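Local coordinates for minor fimbrium tip subunit Mfa3 (Porphyromonas gingivalis ATCC 33277, PDB 5NF4), which forms part of the tip of the minor fimbriae, filamentous pili that mediate biofilm formation and adhesion to host cells and to other oral bacteria, at residues Pro120-Gln123 with Thr124-Ser128; Met135-Phe138 with Met139-Phe142; Arg143-Asp146 with Pro147-His151; Arg241-Ala245 with Thr246-Leu250. All coordinates share one frame; numbering follows the deposited sequence.

Contact 1. Residues Pro120-Gln123 with Thr124-Ser128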
# COMPACT_ATOMS: atom_id res chain seq x y z
N PRO A 120 3.11 -11.41 9.87
CA PRO A 120 3.62 -12.19 10.99
C PRO A 120 2.95 -13.55 11.15
O PRO A 120 1.70 -13.63 11.20
CB PRO A 120 3.31 -11.31 12.21
CG PRO A 120 3.23 -9.95 11.66
CD PRO A 120 2.67 -10.07 10.29
N ASN A 121 3.79 -14.58 11.26
CA ASN A 121 3.37 -15.97 11.40
C ASN A 121 2.33 -16.43 10.39
O ASN A 121 1.46 -17.24 10.69
CB ASN A 121 2.86 -16.20 12.82
CG ASN A 121 3.99 -16.37 13.80
OD1 ASN A 121 4.89 -17.15 13.57
ND2 ASN A 121 3.98 -15.59 14.88
N MET A 122 2.46 -15.93 9.17
CA MET A 122 1.62 -16.36 8.08
C MET A 122 1.69 -17.88 7.88
O MET A 122 0.69 -18.49 7.48
CB MET A 122 2.01 -15.64 6.79
CG MET A 122 1.09 -15.92 5.64
SD MET A 122 -0.57 -15.35 5.95
CE MET A 122 -1.48 -16.48 4.90
N GLN A 123 2.83 -18.50 8.17
CA GLN A 123 2.95 -19.93 7.93
C GLN A 123 1.95 -20.71 8.80
O GLN A 123 1.29 -21.64 8.34
CB GLN A 123 4.38 -20.44 8.19
CG GLN A 123 4.58 -21.83 7.65
CD GLN A 123 6.01 -22.30 7.73
OE1 GLN A 123 6.81 -21.81 8.51
NE2 GLN A 123 6.33 -23.29 6.92
N THR A 124 1.85 -20.31 10.06
CA THR A 124 0.89 -20.88 10.99
C THR A 124 -0.55 -20.58 10.53
O THR A 124 -1.42 -21.44 10.64
CB THR A 124 1.14 -20.31 12.41
OG1 THR A 124 2.43 -20.72 12.87
CG2 THR A 124 0.06 -20.77 13.39
N ALA A 125 -0.76 -19.37 10.02
CA ALA A 125 -2.10 -18.94 9.55
C ALA A 125 -2.61 -19.83 8.41
O ALA A 125 -3.82 -20.00 8.25
CB ALA A 125 -2.06 -17.51 9.07
N MET A 126 -1.70 -20.34 7.59
CA MET A 126 -2.10 -21.11 6.44
C MET A 126 -2.91 -22.34 6.86
O MET A 126 -3.80 -22.79 6.13
CB MET A 126 -0.86 -21.53 5.63
CG MET A 126 -0.19 -20.36 4.92
SD MET A 126 1.47 -20.77 4.29
CE MET A 126 0.92 -21.69 2.87
N ALA A 127 -2.60 -22.89 8.03
CA ALA A 127 -3.29 -24.11 8.46
C ALA A 127 -4.75 -23.83 8.82
O ALA A 127 -5.59 -24.74 8.76
CB ALA A 127 -2.56 -24.76 9.63
N SER A 128 -5.08 -22.59 9.19
CA SER A 128 -6.46 -22.26 9.51
C SER A 128 -7.22 -21.71 8.31
O SER A 128 -8.37 -21.30 8.46
CB SER A 128 -6.50 -21.24 10.66
OG SER A 128 -6.02 -21.90 11.83
O HOH W 1 4.30 -19.30 11.87

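Contact 2. Residues Met135-Phe138 with Met139-Phe142. With FMT (formic acid), chain C.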
# COMPACT_ATOMS: atom_id res chain seq x y z
N MET A 135 -10.04 -18.19 2.94
CA MET A 135 -8.97 -17.41 2.35
C MET A 135 -9.45 -15.97 2.09
O MET A 135 -8.76 -14.98 2.43
CB MET A 135 -8.49 -18.04 1.03
CG MET A 135 -7.34 -17.26 0.36
SD MET A 135 -5.77 -17.52 1.13
CE MET A 135 -5.41 -15.89 1.79
N ASN A 136 -10.63 -15.84 1.50
CA ASN A 136 -11.19 -14.51 1.31
C ASN A 136 -11.48 -13.76 2.62
O ASN A 136 -11.23 -12.56 2.70
CB ASN A 136 -12.43 -14.58 0.45
CG ASN A 136 -12.07 -14.75 -1.03
OD1 ASN A 136 -11.24 -14.01 -1.57
ND2 ASN A 136 -12.66 -15.73 -1.68
N HIS A 137 -11.99 -14.46 3.63
CA HIS A 137 -12.16 -13.82 4.95
C HIS A 137 -10.83 -13.31 5.46
O HIS A 137 -10.75 -12.17 5.99
CB HIS A 137 -12.80 -14.79 5.96
CG HIS A 137 -14.28 -15.01 5.77
ND1 HIS A 137 -15.19 -13.98 5.56
CD2 HIS A 137 -15.02 -16.14 5.79
CE1 HIS A 137 -16.41 -14.48 5.44
NE2 HIS A 137 -16.33 -15.79 5.57
N PHE A 138 -9.77 -14.11 5.33
CA PHE A 138 -8.45 -13.73 5.80
C PHE A 138 -7.96 -12.48 5.08
O PHE A 138 -7.43 -11.55 5.71
CB PHE A 138 -7.45 -14.89 5.61
CG PHE A 138 -6.07 -14.63 6.17
CD1 PHE A 138 -5.12 -13.94 5.41
CD2 PHE A 138 -5.74 -15.04 7.45
CE1 PHE A 138 -3.84 -13.71 5.93
CE2 PHE A 138 -4.49 -14.79 7.99
CZ PHE A 138 -3.53 -14.13 7.24
N MET A 139 -8.13 -12.45 3.76
CA MET A 139 -7.73 -11.27 2.98
C MET A 139 -8.46 -9.98 3.40
O MET A 139 -7.93 -8.88 3.24
CB MET A 139 -7.96 -11.46 1.50
CG MET A 139 -7.17 -12.59 0.88
SD MET A 139 -5.36 -12.46 0.90
CE MET A 139 -5.16 -11.35 -0.46
N GLN A 140 -9.68 -10.12 3.91
CA GLN A 140 -10.56 -8.99 4.20
C GLN A 140 -10.38 -8.48 5.62
O GLN A 140 -10.92 -7.46 5.96
CB GLN A 140 -12.02 -9.40 3.95
CG GLN A 140 -12.32 -9.61 2.45
CD GLN A 140 -13.52 -10.52 2.17
OE1 GLN A 140 -14.32 -10.82 3.06
NE2 GLN A 140 -13.64 -10.98 0.92
N VAL A 141 -9.61 -9.19 6.45
CA VAL A 141 -9.41 -8.74 7.85
C VAL A 141 -8.80 -7.35 7.92
O VAL A 141 -7.87 -7.04 7.17
CB VAL A 141 -8.52 -9.76 8.62
CG1 VAL A 141 -8.09 -9.23 10.01
CG2 VAL A 141 -9.26 -11.09 8.79
N PHE A 142 -9.33 -6.51 8.82
CA PHE A 142 -8.71 -5.21 9.13
C PHE A 142 -7.59 -5.47 10.14
O PHE A 142 -7.80 -6.01 11.23
CB PHE A 142 -9.79 -4.24 9.64
CG PHE A 142 -10.89 -4.03 8.66
CD1 PHE A 142 -10.64 -3.45 7.42
CD2 PHE A 142 -12.17 -4.45 8.96
CE1 PHE A 142 -11.67 -3.29 6.49
CE2 PHE A 142 -13.20 -4.27 8.04
CZ PHE A 142 -12.93 -3.70 6.80
C FMT C . -15.19 -9.86 5.94
O1 FMT C . -15.72 -9.58 7.01
O2 FMT C . -14.84 -11.01 5.71
O HOH W 2 -10.67 -11.47 -0.88

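Contact 3. Residues Arg143-Asp146 with Pro147-His151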
# COMPACT_ATOMS: atom_id res chain seq x y z
N ARG A 143 -6.37 -5.13 9.76
CA ARG A 143 -5.18 -5.45 10.55
C ARG A 143 -4.51 -4.15 10.98
O ARG A 143 -4.31 -3.24 10.15
CB ARG A 143 -4.19 -6.31 9.73
CG ARG A 143 -4.85 -7.59 9.15
CD ARG A 143 -3.91 -8.46 8.30
NE ARG A 143 -4.66 -9.65 7.84
CZ ARG A 143 -4.91 -10.72 8.59
NH1 ARG A 143 -4.41 -10.85 9.81
NH2 ARG A 143 -5.67 -11.69 8.11
N ASP A 144 -4.12 -4.06 12.24
CA ASP A 144 -3.54 -2.80 12.68
C ASP A 144 -2.10 -2.70 12.20
O ASP A 144 -1.32 -3.62 12.44
CB ASP A 144 -3.63 -2.68 14.21
CG ASP A 144 -2.99 -3.85 14.95
OD1 ASP A 144 -3.34 -5.03 14.70
OD2 ASP A 144 -2.11 -3.55 15.81
N LEU A 145 -1.78 -1.62 11.49
CA LEU A 145 -0.42 -1.43 10.97
C LEU A 145 0.57 -1.36 12.11
O LEU A 145 0.35 -0.64 13.08
CB LEU A 145 -0.35 -0.16 10.10
CG LEU A 145 0.93 0.03 9.29
CD1 LEU A 145 0.91 -0.98 8.07
CD2 LEU A 145 1.05 1.44 8.79
N ASP A 146 1.65 -2.11 12.00
CA ASP A 146 2.78 -1.95 12.94
C ASP A 146 3.18 -0.45 13.08
O ASP A 146 3.37 0.24 12.09
CB ASP A 146 3.96 -2.80 12.43
CG ASP A 146 5.09 -2.94 13.46
OD1 ASP A 146 5.48 -1.93 14.08
OD2 ASP A 146 5.63 -4.07 13.61
N PRO A 147 3.25 0.07 14.33
CA PRO A 147 3.62 1.48 14.54
C PRO A 147 4.86 1.96 13.74
O PRO A 147 4.92 3.12 13.28
CB PRO A 147 3.90 1.55 16.04
CG PRO A 147 2.98 0.49 16.61
CD PRO A 147 3.04 -0.64 15.60
N ILE A 148 5.86 1.10 13.60
CA ILE A 148 7.07 1.53 12.92
C ILE A 148 6.80 1.76 11.41
O ILE A 148 7.49 2.57 10.78
CB ILE A 148 8.22 0.52 13.13
CG1 ILE A 148 9.56 1.17 12.77
CG2 ILE A 148 8.07 -0.73 12.32
CD1 ILE A 148 9.93 2.39 13.61
N HIS A 149 5.78 1.12 10.86
CA HIS A 149 5.54 1.22 9.42
C HIS A 149 4.93 2.54 8.96
O HIS A 149 4.91 2.80 7.76
CB HIS A 149 4.67 0.05 8.93
CG HIS A 149 5.44 -1.22 8.85
ND1 HIS A 149 4.86 -2.46 8.92
CD2 HIS A 149 6.77 -1.43 8.75
CE1 HIS A 149 5.80 -3.39 8.83
NE2 HIS A 149 6.97 -2.78 8.73
N TYR A 150 4.49 3.41 9.88
CA TYR A 150 4.14 4.76 9.46
C TYR A 150 5.40 5.59 9.19
O TYR A 150 5.35 6.71 8.63
CB TYR A 150 3.26 5.45 10.53
CG TYR A 150 1.90 4.81 10.75
CD1 TYR A 150 0.80 5.18 10.01
CD2 TYR A 150 1.72 3.85 11.74
CE1 TYR A 150 -0.44 4.58 10.22
CE2 TYR A 150 0.48 3.26 11.95
CZ TYR A 150 -0.59 3.64 11.20
OH TYR A 150 -1.80 3.04 11.41
N HIS A 151 6.55 5.09 9.64
CA HIS A 151 7.81 5.76 9.47
C HIS A 151 8.73 5.12 8.45
O HIS A 151 9.38 5.80 7.67
CB HIS A 151 8.58 5.81 10.79
CG HIS A 151 7.88 6.57 11.87
ND1 HIS A 151 7.81 7.94 11.89
CD2 HIS A 151 7.23 6.14 12.98
CE1 HIS A 151 7.15 8.33 12.97
NE2 HIS A 151 6.78 7.25 13.64
O HOH W 3 -1.93 0.87 13.72
O HOH W 4 2.33 -3.55 9.67

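Contact 4. Residues Arg241-Ala245 with Thr246-Leu250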
# COMPACT_ATOMS: atom_id res chain seq x y z
N ARG A 241 9.76 11.46 8.89
CA ARG A 241 11.17 11.25 9.12
C ARG A 241 11.98 11.88 8.00
O ARG A 241 11.74 11.63 6.82
CB ARG A 241 11.48 9.76 9.25
CG ARG A 241 11.00 9.18 10.58
CD ARG A 241 11.64 7.85 10.89
NE ARG A 241 11.12 7.27 12.13
CZ ARG A 241 11.41 6.05 12.58
NH1 ARG A 241 12.23 5.26 11.89
NH2 ARG A 241 10.88 5.61 13.72
N ARG A 242 12.92 12.70 8.41
CA ARG A 242 13.82 13.36 7.48
C ARG A 242 14.80 12.36 6.92
O ARG A 242 15.41 11.60 7.67
CB ARG A 242 14.56 14.49 8.16
CG ARG A 242 15.41 15.34 7.22
CD ARG A 242 16.20 16.41 7.97
NE ARG A 242 16.60 17.45 7.03
CZ ARG A 242 16.71 18.74 7.32
NH1 ARG A 242 16.50 19.18 8.56
NH2 ARG A 242 17.05 19.57 6.35
N VAL A 243 14.93 12.34 5.61
CA VAL A 243 15.94 11.52 4.96
C VAL A 243 17.30 12.19 5.14
O VAL A 243 17.68 13.11 4.41
CB VAL A 243 15.61 11.31 3.47
CG1 VAL A 243 16.73 10.54 2.77
CG2 VAL A 243 14.28 10.59 3.34
N GLY A 244 18.00 11.74 6.18
CA GLY A 244 19.33 12.24 6.50
C GLY A 244 19.34 13.74 6.71
O GLY A 244 18.60 14.26 7.54
N ALA A 245 20.19 14.42 5.94
CA ALA A 245 20.30 15.87 5.99
C ALA A 245 19.73 16.51 4.71
O ALA A 245 19.99 17.67 4.43
CB ALA A 245 21.74 16.28 6.20
N THR A 246 18.94 15.77 3.95
CA THR A 246 18.35 16.31 2.73
C THR A 246 17.10 17.09 3.10
O THR A 246 16.76 17.19 4.28
CB THR A 246 18.00 15.21 1.71
OG1 THR A 246 16.88 14.46 2.19
CG2 THR A 246 19.20 14.27 1.50
N ASN A 247 16.39 17.61 2.10
CA ASN A 247 15.16 18.36 2.35
C ASN A 247 13.92 17.55 2.01
O ASN A 247 12.85 18.08 1.67
CB ASN A 247 15.20 19.67 1.56
CG ASN A 247 16.29 20.59 2.05
OD1 ASN A 247 16.69 20.51 3.21
ND2 ASN A 247 16.79 21.47 1.18
N GLN A 248 14.09 16.23 2.15
CA GLN A 248 13.03 15.28 1.93
C GLN A 248 12.59 14.62 3.24
O GLN A 248 13.42 14.14 4.00
CB GLN A 248 13.49 14.20 0.95
CG GLN A 248 12.45 13.10 0.74
CD GLN A 248 12.98 11.99 -0.16
OE1 GLN A 248 14.14 11.59 -0.07
NE2 GLN A 248 12.13 11.50 -1.04
N TRP A 249 11.27 14.63 3.47
CA TRP A 249 10.62 13.94 4.60
C TRP A 249 9.69 12.82 4.13
O TRP A 249 8.90 13.00 3.19
CB TRP A 249 9.82 14.94 5.46
CG TRP A 249 10.69 15.70 6.47
CD1 TRP A 249 10.80 15.44 7.81
CD2 TRP A 249 11.54 16.83 6.21
NE1 TRP A 249 11.67 16.33 8.40
CE2 TRP A 249 12.14 17.19 7.44
CE3 TRP A 249 11.86 17.57 5.06
CZ2 TRP A 249 13.02 18.26 7.56
CZ3 TRP A 249 12.75 18.63 5.18
CH2 TRP A 249 13.33 18.96 6.42
N LEU A 250 9.71 11.69 4.81
CA LEU A 250 8.90 10.54 4.39
C LEU A 250 8.01 10.00 5.49
O LEU A 250 8.37 10.03 6.67
CB LEU A 250 9.80 9.38 3.91
CG LEU A 250 10.67 9.62 2.69
CD1 LEU A 250 11.51 8.36 2.44
CD2 LEU A 250 9.83 9.98 1.45

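Contact 1. Residues Pro120-Gln123 with Thr124-Ser128
Met122 and Met126 stand one helical turn apart on the short helix 122-126, and the way their thioether chains meet can be followed outward along Met126. Its CB starts 3.5 Å from Gln123 O. CG leans back over the preceding turn, coming within 3.3 Å of Met122 O, because chi1 of -70° sets it beside the backbone N of its own residue. That same CG is met by the methyl CE of Met122, at 4.1 Å. SD of Met126 then passes the CA of Gln123, and a bend at chi3 turns the terminal methyl away from the first segment. Met122 reaches this meeting by another path: its CG lies opposite the backbone N (chi1 -173°), a kink at chi2 follows, and SD comes to 4.1 Å from Ala125 CB. The two methionine chains cross nearly at right angles, so they touch at single atoms and not along their lengths.

The backbone bonds of the turn carry these side chains. Ala125 N donates to Asn121 O at 3.1 Å, while Met126 N is shared between Met122 O and, weakly, Gln123 O. On another side a water links Asn121 OD1, to which it donates at 2.8 Å, with Thr124 OG1 at 2.6 Å. Asn121 occupies the N-cap position, yet its side chain makes no capping bond.

The chemistry is thus divided: the two thioethers rest on Ala73 and Leu75 of strand 71-78, and the Ala125 methyl turns to Phe138 of helix 132-140, whereas the amide and hydroxyl at the helix start meet through water.

Contact 2. Residues Met135-Phe138 with Met139-Phe142
Met135 and Met139 bring their sulfur-bearing ends together at an oblique angle, CE of Met135 lying 3.5 Å from SD of Met139. Both chains are bent at chi2 and chi3, and their first torsions differ: Met135 starts with CG opposite its backbone N (chi1 -179°), Met139 with CG beside it (chi1 -62°). This carries Met139 CG back over the previous turn, 3.3 Å from Met135 O, the carbonyl that also accepts from Met139 N at 2.9 Å.

A polar pair lies on another side of the helix. The His137 ring and the Gln140 amide have planes 85° apart, and both reach a formic acid molecule, probably from the crystallisation liquor, the imidazole with its edge. His137 ND1 donates to its O2 in the ring plane at 3.0 Å, a nearly straight bond, while Gln140 OE1 lies 2.7 Å from the same oxygen; so short an oxygen pair suggests that the acid keeps its proton and donates it. Gln140 CD lies 3.1 Å from Asn136 O, and a water that donates to Asn136 OD1 accepts weakly from Gln140 NE2.

At the C-terminal end of the helix Val141 N donates to Phe138 O at 3.3 Å. Helix 132-140 lays Met135 and Met139 against Phe114 of strand 109-117, with Met135 also reaching Leu75 and Phe77 of strand 71-78, and Phe138 touches Met122 and Ala125 of helix 122-126.

Contact 3. Residues Arg143-Asp146 with Pro147-His151
The Tyr150 ring carries Leu145 on one face: methyl CD2 sits 3.6 Å from the ring centroid and only 8° off the normal, a CH-pi contact centred on the ring. At the ring's edge, in its plane, lie Pro147 O and a water that donates to both Tyr150 OH and Leu145 O. The His149 ring presents its edge to a second water in its plane, 2.9 Å from ND1; this water accepts from Asp146 N at 2.8 Å. Leu145 CD1 lies near the plane of the same imidazole, and the two side chains cross at about a right angle, with Leu145 CG 3.8 Å from His149 CB.

Asp146 makes two bonds at the start of the 3-10 segment 147-150. Chi1 of -169° carries its carboxylate over Pro147, where OD1 accepts from Ile148 N at 3.1 Å on its anti side, an Asx turn that leads into the 3-10 segment. Its main-chain O takes His149 N at 2.8 Å. One residue therefore holds two successive amides, one through its side chain and one through its backbone, while OD2 is bound by Asn157.

Further bonds set the turn in the fold. His149 NE2 pairs with Asn157 O, and Tyr150 OH with Asn219 O. Tyr150 stacks on Tyr235 and touches Val238 of strand 238-242 and Pro254 of strand 248-254, while Leu145 packs against Tyr222 of strand 221-222, the partner of strand 143-144.

Contact 4. Residues Arg241-Ala245 with Thr246-Leu250
Arg242 lies along the indole of Trp249; the two are a non-hydrogen-bonded antiparallel pair with side chains on one face. Arg242 CB makes a CH-pi contact over the five-membered ring, 3.8 Å from its centroid. The arginine stays extended from CG to NE and runs out across the indole until Trp249 CH2 lies over the centre of the guanidinium, 3.5 Å above its plane. The two planes are inclined by 39°, so the groups overlap without stacking in parallel.

Polar side-chain bonds fix the far end of the same arginine. NE donates to Thr246 O at 2.8 Å, nearly along the C=O axis and close to the guanidinium plane; NH2 adds weak bonds to that oxygen and to Asn247 OD1. Thr246 OG1 in turn donates to Val243 O at 2.7 Å, on a lone pair. Its chi1 of 71° puts the hydroxyl between the backbone N and the carbonyl carbon, where it can reach across the turn. Val243 O also receives Thr246 N at 3.0 Å, so two donors grip it.

Apolar packing occupies the other face, where Val243 CG2 meets Leu250 CD1 at 3.7 Å.

Among backbone bonds, Arg241 and Leu250 exchange a reciprocal pair, and Val243 N donates to Gln248 O at 2.8 Å with an N-H...O angle of 171°. Gly244 has positive phi, as expected for the second residue of a type II' turn. The whole is a beta hairpin: strands 238-242 and 248-254 run antiparallel, joined by a connection that contains the type II' turn from Val243 to Thr246.

How the contacts relate
Along the chain the four contacts follow in numerical order, the first three within some thirty residues. Contacts 1 and 2 lie on the consecutive helices 122-126 and 132-140, with centres 13 Å apart, and touch where Met122 SD meets Phe138 CZ at 3.5 Å. Contact 3 continues directly from contact 2 into strand 143-144, and a probable hydrogen bond from Arg143 NH2 to Phe138 O spans the junction. Contact 4 comes much later in sequence but meets contact 3 through the poorly ordered side chain of Arg241, modelled against Ile148 and His151. Contacts 2 and 4, their centres 35 Å apart, lie on opposite sides of the chain's centre; residues 143-151 thus connect the helical region with the hairpin region.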